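Local coordinates for protein ORF 37 (Human herpesvirus 8 type M, PDB 3FHD) that cuts double- and single-stranded DNA as a metal-dependent endonuclease and exonuclease, processing branched viral DNA intermediates to promote production of mature, packaged unit-length genomes, at residues A[480-484]-A[495-500]. Sequence-based numbering, arbitrary orientation.
Sequences NFWSR and WDFSYL
Phe497 lies flat against Ser483 and fills the shallow hollow between that serine and the indole of Trp482, where the C-terminal tail of this PD-(D/E)XK nuclease doubles back onto helix 468-489. No hydrogen bond joins 480-484 to 495-500; the fit is one of shape. One face of the Phe497 ring receives the serine, whose OG sits over the ring centre 3.9 Å above its plane, while Ser483 CB lies 3.7 Å from Phe497 CE2. That hydroxyl spends its hydrogen bond on Ala479 O, one turn back in the helix. Trp495 backs the opposite face, its CB packed toward the rim, so the phenyl is sandwiched.

Trp482 comes in from the side. With CG anti to its own backbone N (chi1 -165°), the indole swings toward the tail and crosses the phenyl at about a right angle, and CZ3 meets Phe497 CE1 at 3.7 Å in the indole plane. The same benzo edge points into the face of Trp495 in a T-shaped stack, six-membered ring centroids 5.8 Å apart and planes at 79°. The far corner of Trp482 is tied down by NE1 bonding to Gly163 O, and the Phe184 ring makes a further edge-to-face pair with the indole. Leu500 adds one methyl, CD2, which rests 3.7 Å from Ser483 OG.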
loop_
_atom_site.group_PDB
_atom_site.type_symbol
_atom_site.label_atom_id
_atom_site.label_comp_id
_atom_site.label_asym_id
_atom_site.label_seq_id
_atom_site.Cartn_x
_atom_site.Cartn_y
_atom_site.Cartn_z
ATOM N N ASN A 480 1.273 18.005 -8.362
ATOM C CA ASN A 480 1.724 19.394 -8.228
ATOM C C ASN A 480 2.622 19.565 -6.997
ATOM O O ASN A 480 3.658 20.204 -7.086
ATOM C CB ASN A 480 0.530 20.357 -8.178
ATOM C CG ASN A 480 0.089 20.808 -9.565
ATOM O OD1 ASN A 480 0.665 20.401 -10.587
ATOM N ND2 ASN A 480 -0.913 21.675 -9.605
ATOM N N PHE A 481 2.225 18.972 -5.865
ATOM C CA PHE A 481 3.014 19.045 -4.637
ATOM C C PHE A 481 4.354 18.293 -4.833
ATOM O O PHE A 481 5.376 18.797 -4.414
ATOM C CB PHE A 481 2.221 18.510 -3.430
ATOM C CG PHE A 481 3.032 18.355 -2.152
ATOM C CD1 PHE A 481 3.639 19.453 -1.539
ATOM C CD2 PHE A 481 3.139 17.107 -1.557
ATOM C CE1 PHE A 481 4.398 19.295 -0.337
ATOM C CE2 PHE A 481 3.857 16.915 -0.397
ATOM C CZ PHE A 481 4.497 18.029 0.240
ATOM N N TRP A 482 4.341 17.120 -5.477
ATOM C CA TRP A 482 5.599 16.437 -5.854
ATOM C C TRP A 482 6.553 17.356 -6.671
ATOM O O TRP A 482 7.754 17.453 -6.380
ATOM C CB TRP A 482 5.327 15.125 -6.606
ATOM C CG TRP A 482 6.554 14.250 -6.690
ATOM C CD1 TRP A 482 6.875 13.222 -5.850
ATOM C CD2 TRP A 482 7.643 14.365 -7.621
ATOM N NE1 TRP A 482 8.082 12.660 -6.222
ATOM C CE2 TRP A 482 8.562 13.320 -7.321
ATOM C CE3 TRP A 482 7.912 15.215 -8.701
ATOM C CZ2 TRP A 482 9.753 13.143 -8.023
ATOM C CZ3 TRP A 482 9.084 15.019 -9.434
ATOM C CH2 TRP A 482 9.995 13.988 -9.086
ATOM N N SER A 483 6.007 18.037 -7.666
ATOM C CA SER A 483 6.799 18.887 -8.549
ATOM C C SER A 483 7.388 20.080 -7.810
ATOM O O SER A 483 8.561 20.403 -7.975
ATOM C CB SER A 483 5.916 19.363 -9.705
ATOM O OG SER A 483 5.488 18.203 -10.384
ATOM N N ARG A 484 6.581 20.722 -6.971
ATOM C CA ARG A 484 7.087 21.816 -6.122
ATOM C C ARG A 484 8.214 21.361 -5.179
ATOM O O ARG A 484 9.231 22.055 -5.047
ATOM C CB ARG A 484 5.968 22.433 -5.283
ATOM C CG ARG A 484 4.987 23.267 -6.062
ATOM C CD ARG A 484 4.142 24.145 -5.118
ATOM N NE ARG A 484 3.421 23.419 -4.059
ATOM C CZ ARG A 484 2.313 22.699 -4.246
ATOM N NH1 ARG A 484 1.780 22.573 -5.463
ATOM N NH2 ARG A 484 1.730 22.111 -3.208
ATOM N N TRP A 495 14.180 20.594 -14.315
ATOM C CA TRP A 495 13.071 19.659 -14.512
ATOM C C TRP A 495 12.209 20.089 -15.699
ATOM O O TRP A 495 11.849 21.280 -15.810
ATOM C CB TRP A 495 12.167 19.615 -13.271
ATOM C CG TRP A 495 12.826 19.166 -12.012
ATOM C CD1 TRP A 495 13.279 19.951 -10.989
ATOM C CD2 TRP A 495 13.074 17.815 -11.623
ATOM N NE1 TRP A 495 13.790 19.173 -9.974
ATOM C CE2 TRP A 495 13.690 17.854 -10.341
ATOM C CE3 TRP A 495 12.828 16.566 -12.231
ATOM C CZ2 TRP A 495 14.079 16.700 -9.659
ATOM C CZ3 TRP A 495 13.220 15.398 -11.543
ATOM C CH2 TRP A 495 13.834 15.477 -10.272
ATOM N N ASP A 496 11.907 19.129 -16.577
ATOM C CA ASP A 496 10.965 19.317 -17.671
ATOM C C ASP A 496 9.761 18.456 -17.330
ATOM O O ASP A 496 9.795 17.235 -17.493
ATOM C CB ASP A 496 11.602 18.935 -19.027
ATOM C CG ASP A 496 10.630 19.069 -20.213
ATOM O OD1 ASP A 496 9.404 18.972 -20.016
ATOM O OD2 ASP A 496 11.088 19.281 -21.359
ATOM N N PHE A 497 8.708 19.089 -16.812
ATOM C CA PHE A 497 7.535 18.353 -16.353
ATOM C C PHE A 497 6.399 18.293 -17.415
ATOM O O PHE A 497 5.266 17.877 -17.109
ATOM C CB PHE A 497 7.027 18.930 -15.015
ATOM C CG PHE A 497 7.932 18.650 -13.822
ATOM C CD1 PHE A 497 8.462 17.372 -13.596
ATOM C CD2 PHE A 497 8.214 19.665 -12.901
ATOM C CE1 PHE A 497 9.277 17.115 -12.473
ATOM C CE2 PHE A 497 9.014 19.425 -11.786
ATOM C CZ PHE A 497 9.546 18.152 -11.568
ATOM N N SER A 498 6.720 18.692 -18.655
ATOM C CA SER A 498 5.814 18.522 -19.812
ATOM C C SER A 498 5.162 17.138 -19.846
ATOM O O SER A 498 3.930 17.027 -19.874
ATOM C CB SER A 498 6.549 18.766 -21.142
ATOM O OG SER A 498 7.156 20.046 -21.165
ATOM N N TYR A 499 5.985 16.090 -19.825
ATOM C CA TYR A 499 5.472 14.720 -19.925
ATOM C C TYR A 499 4.633 14.336 -18.711
ATOM O O TYR A 499 3.612 13.654 -18.843
ATOM C CB TYR A 499 6.602 13.691 -20.143
ATOM C CG TYR A 499 6.077 12.332 -20.578
ATOM C CD1 TYR A 499 5.838 12.056 -21.935
ATOM C CD2 TYR A 499 5.784 11.341 -19.642
ATOM C CE1 TYR A 499 5.330 10.813 -22.348
ATOM C CE2 TYR A 499 5.278 10.094 -20.037
ATOM C CZ TYR A 499 5.058 9.839 -21.393
ATOM O OH TYR A 499 4.565 8.615 -21.787
ATOM N N LEU A 500 5.078 14.777 -17.533
ATOM C CA LEU A 500 4.435 14.436 -16.259
ATOM C C LEU A 500 2.994 14.943 -16.170
ATOM O O LEU A 500 2.089 14.205 -15.746
ATOM C CB LEU A 500 5.266 14.972 -15.086
ATOM C CG LEU A 500 5.020 14.376 -13.701
ATOM C CD1 LEU A 500 5.515 12.939 -13.663
ATOM C CD2 LEU A 500 5.701 15.207 -12.620
#